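Local coordinates for protein N-acetylglucosamine 2-epimerase (Xylella fastidiosa, PDB 3GT5) that probably interconverts sugars as a member of the N-acylglucosamine 2-epimerase family of isomerases, at residues A[250-253]-A[254-257]. Sequence-based numbering, arbitrary orientation.
Sequences QTEW and AKLL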
loop_
_atom_site.group_PDB
_atom_site.type_symbol
_atom_site.label_atom_id
_atom_site.label_comp_id
_atom_site.label_asym_id
_atom_site.label_seq_id
_atom_site.Cartn_x
_atom_site.Cartn_y
_atom_site.Cartn_z
ATOM N N GLN A 250 -1.569 0.166 11.327
ATOM C CA GLN A 250 -2.535 -0.501 12.185
ATOM C C GLN A 250 -3.889 -0.506 11.463
ATOM O O GLN A 250 -4.612 -1.517 11.458
ATOM C CB GLN A 250 -2.645 0.143 13.573
ATOM C CG GLN A 250 -1.321 0.522 14.187
ATOM C CD GLN A 250 -0.355 -0.627 14.295
ATOM O OE1 GLN A 250 -0.742 -1.713 14.752
ATOM N NE2 GLN A 250 0.913 -0.384 13.968
ATOM N N THR A 251 -4.247 0.660 10.905
ATOM C CA THR A 251 -5.522 0.785 10.196
ATOM C C THR A 251 -5.509 0.013 8.882
ATOM O O THR A 251 -6.519 -0.597 8.502
ATOM C CB THR A 251 -5.961 2.230 10.023
ATOM O OG1 THR A 251 -5.048 2.917 9.146
ATOM C CG2 THR A 251 -6.039 2.909 11.444
ATOM N N GLU A 252 -4.373 0.026 8.194
ATOM C CA GLU A 252 -4.230 -0.777 6.974
ATOM C C GLU A 252 -4.434 -2.245 7.274
ATOM O O GLU A 252 -5.098 -2.947 6.504
ATOM C CB GLU A 252 -2.864 -0.548 6.355
ATOM C CG GLU A 252 -2.629 -1.221 5.013
ATOM C CD GLU A 252 -1.469 -0.629 4.201
ATOM O OE1 GLU A 252 -0.729 0.314 4.651
ATOM O OE2 GLU A 252 -1.246 -1.110 3.063
ATOM N N TRP A 253 -3.866 -2.737 8.367
ATOM C CA TRP A 253 -4.137 -4.131 8.770
ATOM C C TRP A 253 -5.622 -4.356 9.095
ATOM O O TRP A 253 -6.193 -5.414 8.768
ATOM C CB TRP A 253 -3.269 -4.525 9.964
ATOM C CG TRP A 253 -1.972 -5.124 9.597
ATOM C CD1 TRP A 253 -0.722 -4.612 9.821
ATOM C CD2 TRP A 253 -1.780 -6.365 8.909
ATOM N NE1 TRP A 253 0.230 -5.451 9.316
ATOM C CE2 TRP A 253 -0.388 -6.553 8.774
ATOM C CE3 TRP A 253 -2.661 -7.341 8.395
ATOM C CZ2 TRP A 253 0.174 -7.679 8.121
ATOM C CZ3 TRP A 253 -2.099 -8.465 7.758
ATOM C CH2 TRP A 253 -0.707 -8.629 7.653
ATOM N N ALA A 254 -6.258 -3.396 9.767
ATOM C CA ALA A 254 -7.675 -3.505 10.070
ATOM C C ALA A 254 -8.479 -3.703 8.776
ATOM O O ALA A 254 -9.386 -4.568 8.711
ATOM C CB ALA A 254 -8.186 -2.306 10.844
ATOM N N LYS A 255 -8.130 -2.947 7.746
ATOM C CA LYS A 255 -8.747 -3.089 6.425
ATOM C C LYS A 255 -8.496 -4.479 5.827
ATOM O O LYS A 255 -9.427 -5.146 5.335
ATOM C CB LYS A 255 -8.221 -1.996 5.505
ATOM C CG LYS A 255 -8.852 -1.950 4.095
ATOM C CD LYS A 255 -7.990 -1.220 3.064
ATOM C CE LYS A 255 -6.766 -1.999 2.690
ATOM N NZ LYS A 255 -5.848 -1.169 1.965
ATOM N N LEU A 256 -7.245 -4.918 5.851
ATOM C CA LEU A 256 -6.925 -6.238 5.309
ATOM C C LEU A 256 -7.649 -7.362 6.051
ATOM O O LEU A 256 -8.114 -8.336 5.420
ATOM C CB LEU A 256 -5.416 -6.480 5.322
ATOM C CG LEU A 256 -4.576 -5.585 4.433
ATOM C CD1 LEU A 256 -3.108 -5.953 4.711
ATOM C CD2 LEU A 256 -4.912 -5.664 2.877
ATOM N N LEU A 257 -7.771 -7.259 7.377
ATOM C CA LEU A 257 -8.511 -8.263 8.160
ATOM C C LEU A 257 -9.998 -8.267 7.784
ATOM O O LEU A 257 -10.652 -9.337 7.786
ATOM C CB LEU A 257 -8.386 -7.978 9.660
ATOM C CG LEU A 257 -6.996 -8.093 10.240
ATOM C CD1 LEU A 257 -6.983 -7.704 11.749
ATOM C CD2 LEU A 257 -6.424 -9.511 10.070
#
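Leu256 lays its CD1 methyl over one face of the Trp253 indole, a packing of residues three apart on a buried part of helix 247-263. Followed outward, the leucine first meets backbone: CB sits 3.7 Å from Trp253 O, and CG comes to 3.4 Å from Glu252 O. With CG anti to its own carbonyl carbon (chi1 -65°), the branch runs back along the helix, and CD1 arrives 4.0 Å from Trp253 CE3, above the benzo ring and displaced toward its rim. The indole also touches side chains of helices 172-189 and 192-211, its NE1 hydrogen-bonded to Gln172 OE1. One turn on from Trp253, Leu257 N donates to Trp253 O at 2.8 Å, nearly straight at 163°, while Leu257 CG brushes the same oxygen. On another side, Lys255 CG stands anti to the backbone N and the chain bends at chi3 (71°), carrying NZ to a salt bridge with Glu314; Glu252 OE2 remains 4.7 Å from that NZ. In the (alpha/alpha)6 barrel of this family, helix 247-263 thus meets helix 309-326 through Lys255. Apolar contact and burial hold Leu256 on the indole, whereas the buried Lys255 ammonium is met by the Glu314 carboxylate.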